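Local coordinates for protein 3-keto-5-aminohexanoate cleavage enzyme (Ralstonia eutropha, PDB 3C6C) that probably cleaves beta-keto acids such as 3-keto-5-aminohexanoate with the help of a divalent metal ion, bound here as nickel, in a TIM-barrel fold, at residues A[67-72]-A[82-87]; A[100-105]-A[137-142]; A[248-253]-A[264-269]. All coordinates share one frame; numbering follows the deposited sequence. Where two conformers were deposited one is given.

Contact 1: residues A[67-72]-A[82-87]; sequences IHVRDP and VLFKEV. With NI (nickel (II) ion), chain B.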
loop_
_atom_site.group_PDB
_atom_site.type_symbol
_atom_site.label_atom_id
_atom_site.label_comp_id
_atom_site.label_asym_id
_atom_site.label_seq_id
_atom_site.Cartn_x
_atom_site.Cartn_y
_atom_site.Cartn_z
ATOM N N ILE A 67 27.576 13.172 -13.693
ATOM C CA ILE A 67 28.318 13.533 -14.898
ATOM C C ILE A 67 28.480 12.380 -15.898
ATOM O O ILE A 67 28.861 11.253 -15.547
ATOM C CB ILE A 67 29.740 14.022 -14.479
ATOM C CG1 ILE A 67 29.654 15.327 -13.692
ATOM C CG2 ILE A 67 30.693 14.128 -15.688
ATOM C CD1 ILE A 67 30.904 15.543 -12.813
ATOM N N HIS A 68 28.089 12.702 -17.116
ATOM C CA HIS A 68 28.430 11.950 -18.329
ATOM C C HIS A 68 29.285 12.873 -19.174
ATOM O O HIS A 68 29.330 14.082 -18.971
ATOM C CB HIS A 68 27.204 11.629 -19.190
ATOM C CG HIS A 68 26.303 10.569 -18.640
ATOM N ND1 HIS A 68 26.065 9.382 -19.297
ATOM C CD2 HIS A 68 25.535 10.549 -17.529
ATOM C CE1 HIS A 68 25.221 8.656 -18.589
ATOM N NE2 HIS A 68 24.885 9.340 -17.509
ATOM N N VAL A 69 29.938 12.281 -20.153
ATOM C CA VAL A 69 30.635 13.042 -21.198
ATOM C C VAL A 69 30.047 12.688 -22.550
ATOM O O VAL A 69 29.408 11.643 -22.713
ATOM C CB VAL A 69 32.188 12.803 -21.196
ATOM C CG1 VAL A 69 32.773 13.371 -19.907
ATOM C CG2 VAL A 69 32.549 11.333 -21.411
ATOM N N ARG A 70 30.203 13.621 -23.484
ATOM C CA ARG A 70 29.692 13.486 -24.836
ATOM C C ARG A 70 30.816 13.684 -25.843
ATOM O O ARG A 70 31.821 14.360 -25.572
ATOM C CB ARG A 70 28.581 14.524 -25.083
ATOM C CG ARG A 70 27.276 14.245 -24.352
ATOM C CD ARG A 70 26.232 15.356 -24.598
ATOM N NE ARG A 70 24.995 15.055 -23.881
ATOM C CZ ARG A 70 23.969 14.374 -24.382
ATOM N NH1 ARG A 70 24.016 13.888 -25.626
ATOM N NH2 ARG A 70 22.897 14.147 -23.634
ATOM N N ASP A 71 30.658 13.085 -27.007
ATOM C CA ASP A 71 31.619 13.346 -28.089
ATOM C C ASP A 71 31.582 14.832 -28.408
ATOM O O ASP A 71 30.540 15.317 -28.840
ATOM C CB ASP A 71 31.260 12.546 -29.339
ATOM C CG ASP A 71 32.216 12.815 -30.501
ATOM O OD1 ASP A 71 32.584 13.983 -30.766
ATOM O OD2 ASP A 71 32.604 11.828 -31.135
ATOM N N PRO A 72 32.711 15.544 -28.193
ATOM C CA PRO A 72 32.710 17.001 -28.084
ATOM C C PRO A 72 32.335 17.597 -29.385
ATOM O O PRO A 72 32.012 18.774 -29.455
ATOM C CB PRO A 72 34.156 17.367 -27.750
ATOM C CG PRO A 72 34.798 16.123 -27.277
ATOM C CD PRO A 72 34.025 14.965 -27.862
ATOM N N VAL A 82 39.600 10.567 -21.067
ATOM C CA VAL A 82 40.269 11.864 -21.212
ATOM C C VAL A 82 39.278 13.005 -21.004
ATOM O O VAL A 82 39.575 14.025 -20.363
ATOM C CB VAL A 82 40.957 12.030 -22.594
ATOM C CG1 VAL A 82 41.496 13.458 -22.767
ATOM C CG2 VAL A 82 42.085 11.004 -22.742
ATOM N N LEU A 83 38.075 12.781 -21.503
ATOM C CA LEU A 83 37.008 13.773 -21.403
ATOM C C LEU A 83 36.522 13.867 -19.965
ATOM O O LEU A 83 36.291 14.968 -19.429
ATOM C CB LEU A 83 35.849 13.440 -22.340
ATOM C CG LEU A 83 36.208 13.438 -23.836
ATOM C CD1 LEU A 83 34.914 13.140 -24.617
ATOM C CD2 LEU A 83 36.868 14.783 -24.244
ATOM N N PHE A 84 36.393 12.714 -19.324
ATOM C CA PHE A 84 35.971 12.666 -17.906
ATOM C C PHE A 84 36.981 13.458 -17.054
ATOM O O PHE A 84 36.611 14.246 -16.196
ATOM C CB PHE A 84 35.857 11.238 -17.352
ATOM C CG PHE A 84 34.544 10.543 -17.651
ATOM C CD1 PHE A 84 33.367 10.904 -16.996
ATOM C CD2 PHE A 84 34.496 9.523 -18.574
ATOM C CE1 PHE A 84 32.172 10.252 -17.253
ATOM C CE2 PHE A 84 33.295 8.846 -18.829
ATOM C CZ PHE A 84 32.132 9.235 -18.164
ATOM N N LYS A 85 38.263 13.215 -17.319
ATOM C CA LYS A 85 39.344 13.865 -16.551
ATOM C C LYS A 85 39.302 15.381 -16.707
ATOM O O LYS A 85 39.498 16.136 -15.756
ATOM C CB LYS A 85 40.720 13.286 -16.921
ATOM C CG LYS A 85 41.895 13.921 -16.169
ATOM C CD LYS A 85 41.877 13.574 -14.700
ATOM C CE LYS A 85 43.285 13.623 -14.076
ATOM N NZ LYS A 85 43.965 14.938 -14.187
ATOM N N GLU A 86 39.011 15.835 -17.911
ATOM C CA GLU A 86 38.938 17.278 -18.180
ATOM C C GLU A 86 37.775 17.885 -17.389
ATOM O O GLU A 86 37.899 18.953 -16.787
ATOM C CB GLU A 86 38.774 17.593 -19.677
ATOM C CG GLU A 86 38.761 19.101 -19.935
ATOM C CD GLU A 86 38.579 19.498 -21.370
ATOM O OE1 GLU A 86 38.788 18.646 -22.263
ATOM O OE2 GLU A 86 38.195 20.674 -21.589
ATOM N N VAL A 87 36.651 17.173 -17.363
ATOM C CA VAL A 87 35.475 17.699 -16.646
ATOM C C VAL A 87 35.808 17.847 -15.161
ATOM O O VAL A 87 35.582 18.892 -14.565
ATOM C CB VAL A 87 34.184 16.845 -16.805
ATOM C CG1 VAL A 87 33.095 17.322 -15.787
ATOM C CG2 VAL A 87 33.649 16.928 -18.270
HETATM NI NI NI B . 23.426 8.774 -15.784
HETATM O O HOH W 1 22.369 7.582 -17.285
HETATM O O HOH W 2 24.352 6.949 -15.313
HETATM O O HOH W 3 21.814 7.766 -14.325
#

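Contact 2: residues A[100-105]-A[137-142]; sequences LNLTCG and EDCLPE. With EDO (1,2-ethanediol), chain E.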
loop_
_atom_site.group_PDB
_atom_site.type_symbol
_atom_site.label_atom_id
_atom_site.label_comp_id
_atom_site.label_asym_id
_atom_site.label_seq_id
_atom_site.Cartn_x
_atom_site.Cartn_y
_atom_site.Cartn_z
ATOM N N LEU A 100 31.122 14.894 -6.621
ATOM C CA LEU A 100 31.097 14.342 -7.980
ATOM C C LEU A 100 30.657 12.882 -8.008
ATOM O O LEU A 100 31.132 12.046 -7.256
ATOM C CB LEU A 100 32.463 14.467 -8.656
ATOM C CG LEU A 100 33.085 15.847 -8.733
ATOM C CD1 LEU A 100 34.445 15.802 -9.412
ATOM C CD2 LEU A 100 32.115 16.803 -9.403
ATOM N N ASN A 101 29.712 12.637 -8.904
ATOM C CA ASN A 101 29.138 11.302 -9.186
ATOM C C ASN A 101 29.289 11.029 -10.686
ATOM O O ASN A 101 28.583 11.588 -11.535
ATOM C CB ASN A 101 27.673 11.256 -8.699
ATOM C CG ASN A 101 26.930 9.960 -9.087
ATOM O OD1 ASN A 101 27.434 9.128 -9.830
ATOM N ND2 ASN A 101 25.693 9.815 -8.595
ATOM N N LEU A 102 30.274 10.214 -11.019
ATOM C CA LEU A 102 30.512 9.875 -12.418
ATOM C C LEU A 102 29.722 8.645 -12.819
ATOM O O LEU A 102 29.641 7.661 -12.091
ATOM C CB LEU A 102 31.999 9.615 -12.708
ATOM C CG LEU A 102 32.984 10.760 -12.473
ATOM C CD1 LEU A 102 34.396 10.347 -12.978
ATOM C CD2 LEU A 102 32.488 12.112 -13.000
ATOM N N THR A 103 29.120 8.727 -14.002
ATOM C CA THR A 103 28.433 7.569 -14.540
ATOM C C THR A 103 29.429 6.420 -14.729
ATOM O O THR A 103 30.565 6.598 -15.183
ATOM C CB THR A 103 27.711 7.849 -15.883
ATOM O OG1 THR A 103 26.944 6.686 -16.238
ATOM C CG2 THR A 103 28.729 8.170 -17.005
ATOM N N CYS A 104 28.962 5.240 -14.363
ATOM C CA CYS A 104 29.670 4.011 -14.685
ATOM C C CYS A 104 28.691 2.972 -15.205
ATOM O O CYS A 104 28.890 1.770 -15.019
ATOM C CB CYS A 104 30.437 3.507 -13.471
ATOM S SG CYS A 104 31.857 2.478 -13.930
ATOM N N GLY A 105 27.625 3.482 -15.818
ATOM C CA GLY A 105 26.577 2.670 -16.462
ATOM C C GLY A 105 27.000 2.173 -17.834
ATOM O O GLY A 105 26.399 1.290 -18.455
ATOM N N GLU A 137 39.423 5.288 -12.124
ATOM C CA GLU A 137 40.808 5.169 -11.649
ATOM C C GLU A 137 41.494 6.514 -11.824
ATOM O O GLU A 137 42.239 6.961 -10.969
ATOM C CB GLU A 137 41.543 4.084 -12.410
ATOM C CG GLU A 137 41.013 2.688 -12.151
ATOM C CD GLU A 137 41.660 1.612 -13.024
ATOM O OE1 GLU A 137 42.303 1.942 -14.026
ATOM O OE2 GLU A 137 41.487 0.428 -12.702
ATOM N N ASP A 138 41.195 7.170 -12.934
ATOM C CA ASP A 138 41.889 8.417 -13.305
ATOM C C ASP A 138 41.335 9.600 -12.511
ATOM O O ASP A 138 42.070 10.518 -12.137
ATOM C CB ASP A 138 41.704 8.768 -14.794
ATOM C CG ASP A 138 42.409 7.814 -15.766
ATOM O OD1 ASP A 138 43.271 6.971 -15.368
ATOM O OD2 ASP A 138 42.082 7.934 -16.974
ATOM N N CYS A 139 40.019 9.592 -12.290
ATOM C CA CYS A 139 39.321 10.770 -11.765
ATOM C C CYS A 139 39.037 10.722 -10.271
ATOM O O CYS A 139 38.913 11.759 -9.632
ATOM C CB CYS A 139 37.997 10.987 -12.500
ATOM S SG CYS A 139 38.143 11.377 -14.258
ATOM N N LEU A 140 38.901 9.508 -9.744
ATOM C CA LEU A 140 38.635 9.287 -8.321
ATOM C C LEU A 140 37.517 10.183 -7.753
ATOM O O LEU A 140 37.719 10.912 -6.787
ATOM C CB LEU A 140 39.921 9.451 -7.509
ATOM C CG LEU A 140 40.993 8.378 -7.785
ATOM C CD1 LEU A 140 42.256 8.675 -6.994
ATOM C CD2 LEU A 140 40.442 6.964 -7.475
ATOM N N PRO A 141 36.302 10.116 -8.342
ATOM C CA PRO A 141 35.165 10.833 -7.789
ATOM C C PRO A 141 34.740 10.218 -6.467
ATOM O O PRO A 141 35.129 9.099 -6.143
ATOM C CB PRO A 141 34.066 10.582 -8.822
ATOM C CG PRO A 141 34.400 9.258 -9.374
ATOM C CD PRO A 141 35.899 9.223 -9.451
ATOM N N GLU A 142 33.931 10.931 -5.700
ATOM C CA GLU A 142 33.466 10.382 -4.406
ATOM C C GLU A 142 32.441 9.286 -4.642
ATOM O O GLU A 142 32.332 8.329 -3.889
ATOM C CB GLU A 142 32.897 11.465 -3.474
ATOM C CG GLU A 142 34.033 12.256 -2.835
ATOM C CD GLU A 142 33.585 13.554 -2.226
ATOM O OE1 GLU A 142 33.264 14.505 -2.980
ATOM O OE2 GLU A 142 33.620 13.629 -0.976
HETATM C C1 EDO E . 37.060 9.398 -3.474
HETATM O O1 EDO E . 37.843 10.583 -3.324
HETATM C C2 EDO E . 37.805 8.350 -4.285
HETATM O O2 EDO E . 39.030 8.005 -3.631
HETATM O O HOH W 4 33.738 14.048 -5.574
#

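Contact 3: residues A[248-253]-A[264-269]; sequences RDQMPM and VRVGLE. With NI (nickel (II) ion), chain B.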
loop_
_atom_site.group_PDB
_atom_site.type_symbol
_atom_site.label_atom_id
_atom_site.label_comp_id
_atom_site.label_asym_id
_atom_site.label_seq_id
_atom_site.Cartn_x
_atom_site.Cartn_y
_atom_site.Cartn_z
ATOM N N ARG A 248 8.145 14.982 -17.850
ATOM C CA ARG A 248 7.080 15.608 -17.066
ATOM C C ARG A 248 6.955 15.014 -15.681
ATOM O O ARG A 248 6.313 15.603 -14.786
ATOM C CB ARG A 248 5.737 15.551 -17.797
ATOM C CG ARG A 248 5.678 16.557 -18.944
ATOM N N ASP A 249 7.568 13.844 -15.492
ATOM C CA ASP A 249 7.592 13.218 -14.169
ATOM C C ASP A 249 8.745 13.637 -13.262
ATOM O O ASP A 249 8.788 13.260 -12.112
ATOM C CB ASP A 249 7.566 11.698 -14.280
ATOM C CG ASP A 249 6.214 11.200 -14.755
ATOM O OD1 ASP A 249 5.190 11.738 -14.328
ATOM O OD2 ASP A 249 6.202 10.294 -15.579
ATOM N N GLN A 250 9.619 14.481 -13.762
ATOM C CA GLN A 250 10.807 14.864 -12.990
ATOM C C GLN A 250 10.406 15.577 -11.691
ATOM O O GLN A 250 10.839 15.180 -10.586
ATOM C CB GLN A 250 11.715 15.759 -13.821
ATOM C CG GLN A 250 12.889 16.384 -13.029
ATOM C CD GLN A 250 13.885 17.064 -13.953
ATOM O OE1 GLN A 250 13.653 18.185 -14.415
ATOM N NE2 GLN A 250 14.991 16.360 -14.258
HETATM N N MSE A 251 9.620 16.647 -11.815
HETATM C CA MSE A 251 9.259 17.441 -10.608
HETATM C C MSE A 251 8.328 16.670 -9.637
HETATM O O MSE A 251 8.579 16.671 -8.431
HETATM C CB MSE A 251 8.730 18.835 -10.963
HETATM C CG MSE A 251 9.812 19.744 -11.531
HETATM SE SE MSE A 251 11.376 20.059 -10.400
HETATM C CE MSE A 251 12.642 20.664 -11.716
ATOM N N PRO A 252 7.269 16.008 -10.146
ATOM C CA PRO A 252 6.438 15.159 -9.279
ATOM C C PRO A 252 7.239 14.107 -8.511
ATOM O O PRO A 252 7.041 13.917 -7.306
ATOM C CB PRO A 252 5.452 14.517 -10.277
ATOM C CG PRO A 252 5.313 15.580 -11.317
ATOM C CD PRO A 252 6.728 16.045 -11.513
HETATM N N MSE A 253 8.160 13.427 -9.183
HETATM C CA MSE A 253 8.904 12.376 -8.487
HETATM C C MSE A 253 9.879 12.947 -7.464
HETATM O O MSE A 253 10.115 12.362 -6.412
HETATM C CB MSE A 253 9.603 11.422 -9.447
HETATM C CG MSE A 253 8.638 10.476 -10.196
HETATM SE SE MSE A 253 7.369 9.411 -9.174
HETATM C CE MSE A 253 5.931 10.494 -9.060
ATOM N N VAL A 264 16.843 13.312 -3.814
ATOM C CA VAL A 264 16.265 13.720 -5.089
ATOM C C VAL A 264 17.286 14.014 -6.167
ATOM O O VAL A 264 18.463 14.184 -5.908
ATOM C CB VAL A 264 15.315 14.957 -4.923
ATOM C CG1 VAL A 264 14.304 14.682 -3.777
ATOM C CG2 VAL A 264 16.082 16.246 -4.688
ATOM N N ARG A 265 16.771 14.079 -7.400
ATOM C CA ARG A 265 17.580 14.320 -8.583
ATOM C C ARG A 265 16.754 15.057 -9.634
ATOM O O ARG A 265 15.584 14.740 -9.882
ATOM C CB ARG A 265 18.146 12.991 -9.112
ATOM C CG ARG A 265 18.582 12.988 -10.557
ATOM C CD ARG A 265 19.395 11.786 -10.916
ATOM N NE ARG A 265 19.328 11.510 -12.348
ATOM C CZ ARG A 265 20.133 10.696 -13.000
ATOM N NH1 ARG A 265 21.119 10.083 -12.357
ATOM N NH2 ARG A 265 19.926 10.465 -14.272
ATOM N N VAL A 266 17.395 16.071 -10.191
ATOM C CA VAL A 266 16.932 16.759 -11.380
ATOM C C VAL A 266 18.063 16.915 -12.379
ATOM O O VAL A 266 19.160 16.406 -12.164
ATOM C CB VAL A 266 16.266 18.138 -11.035
ATOM C CG1 VAL A 266 15.036 17.928 -10.102
ATOM C CG2 VAL A 266 17.246 19.166 -10.439
ATOM N N GLY A 267 17.775 17.613 -13.478
ATOM C CA GLY A 267 18.789 17.856 -14.506
ATOM C C GLY A 267 18.394 17.555 -15.929
ATOM O O GLY A 267 17.466 16.820 -16.191
ATOM N N LEU A 268 19.193 18.106 -16.843
ATOM C CA LEU A 268 18.952 17.975 -18.281
ATOM C C LEU A 268 19.143 16.543 -18.802
ATOM O O LEU A 268 18.686 16.216 -19.898
ATOM C CB LEU A 268 19.824 18.962 -19.071
ATOM C CG LEU A 268 19.550 20.444 -18.835
ATOM C CD1 LEU A 268 20.557 21.274 -19.641
ATOM C CD2 LEU A 268 18.112 20.772 -19.211
ATOM N N GLU A 269 19.830 15.709 -18.013
ATOM C CA GLU A 269 19.962 14.291 -18.335
ATOM C C GLU A 269 18.579 13.643 -18.426
ATOM O O GLU A 269 18.337 12.732 -19.227
ATOM C CB GLU A 269 20.828 13.550 -17.296
ATOM C CG GLU A 269 20.826 12.047 -17.482
ATOM C CD GLU A 269 21.984 11.365 -16.768
ATOM O OE1 GLU A 269 22.949 12.042 -16.357
ATOM O OE2 GLU A 269 21.916 10.139 -16.613
HETATM NI NI NI B . 23.426 8.774 -15.784
HETATM O O HOH W 5 13.021 13.497 -10.468
HETATM O O HOH W 3 21.814 7.766 -14.325
HETATM O O HOH W 1 22.369 7.582 -17.285
HETATM O O HOH W 2 24.352 6.949 -15.313
#

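Contact 1: residues A[67-72]-A[82-87]
V69, L83 and F84 carry the apolar part of this contact, between the end of strand 64-70 with the loop after it and the first turns of helix 81-92. V69 CB lies 3.9 Å from L83 CB. V69 CG2 sits over one face of the F84 ring, 3.9 Å from its centroid and 19° off the normal, a CH-pi contact displaced toward the rim. The other methyl, V69 CG1, lies anti to the carbonyl carbon (chi1 -66°), which turns it to the helix backbone beside F84 N at 3.7 Å and to V87 CG2 at 4.0 Å. At the edge of the same ring, in its plane, I67 O stands 3.9 Å from F84 CE1. Before and after V69 in the chain, further aliphatic pairs extend the seam. I67 CG2 meets V87 CG1 at 4.0 Å, the two side chains sliding past each other in opposite directions. The P72 ring and the end of L83 approach each other, P72 CD lying 3.8 Å from L83 CD1. That same L83 methyl also packs on the backbone at R70 O.

The polar side chains of the strand, H68 and R70, point away from the helix. H68 binds nickel through NE2 at 2.3 Å, while its ND1 is hydrogen-bonded to N33 OD1, a second-shell bond that, with the metal, would restrain the rotation of the imidazole. H66 and E269 supply the other protein ligands, and three waters complete six ligands. R70 is held by backbone carbonyls, among them G75 O and T31 O.

A strand with one face packed on the following helix and the other turned to a metal at its C-terminal end is characteristic of the TIM beta/alpha-barrel, whose active site lies at that end of the strands.

Contact 2: residues A[100-105]-A[137-142]
L102 and P141 meet where barrel strand 99-103 of the TIM beta/alpha fold is backed by the turn that leads from helix 134-139 into the next parallel strand, 143-147.

The apolar contacts centre on L102. Its CG lies 3.7 Å from P141 CG, and the two side chains cross at about a right angle. With CG anti to the carbonyl carbon (chi1 -61°) and chi2 -173°, L102 extends CD1 past the proline ring to C139 CB, also 3.7 Å away. Two residues earlier on the strand, P141 CB rests 3.6 Å from L100 O. I67 of the neighbouring strand touches both L100 and L102, so the leucines also pack along the sheet.

After C139 ends the helix, L140 with positive phi (47°) turns the chain so that P141 faces the strand while the side chain of L140 points away from it. C139 O accepts a hydrogen bond from R92 NH1 of helix 81-92, and L140 O a weak one from R92 NH2. An ethanediol, probably from the crystallisation liquor, gives a weak hydrogen bond to L140 O.

Water 4 bridges the two segments. It accepts from L100 N at 2.9 Å and from E142 N at 3.1 Å. E142 OE2 forms a salt bridge with R307, and E142 OE1 accepts a hydrogen bond from the same water at 2.7 Å.

Contact 3: residues A[248-253]-A[264-269]
The start of helix 250-260 packs beside strand 264-266 and the loop after it, Q250 and V266 coming nearest with their CA atoms 6.6 Å apart. The Q250 side chain leaves with CG anti to the backbone N (chi1 171°) and runs extended to the loop, crossing V266 at about a right angle. Its NE2 gives a hydrogen bond to G267 O at 3.2 Å, in the amide's own plane but tilted 22° from the carbonyl plane. Q250 OE1 takes a bond from N271, so both ends of the amide are held. The aliphatic part of Q250 passes V266, with Q250 CG 3.9 Å from V266 CG1. Selenomethionine M251 bends back to put CE against that methyl at 4.0 Å; M251 also packs on H295 of a second subunit.

Water 5 lies between Q250 O and R265 O. On the metal side, R265 NH2 makes a salt bridge with E269 OE2 (3.1 Å, a weak hydrogen bond), and D270 pairs with R265 NE. E269 OE2 binds nickel at 2.2 Å, which places this strand-to-loop junction at the metal site of the beta-keto acid cleavage enzyme barrel.

The three contacts come one after another along the chain, without interleaving, and all reach the same barrel sheet. Contacts 1 and 2 have centres about 11 Å apart and lie on neighbouring parallel strands, 64-70 and 99-103, joined through I67 by probable backbone hydrogen bonds to N101 and T103; helix 81-92 links these strands in sequence. Contact 3 is about 22 Å from each of them, centre to centre, and across the chain's centre from contact 2. Strand 23-29 pairs with both 64-70 and 264-266. H68 of contact 1 and E269 of contact 3 meet at one nickel ion, which draws H66 and H68 from strand 64-70 and E269 from the loop after strand 264-266, about 200 residues later.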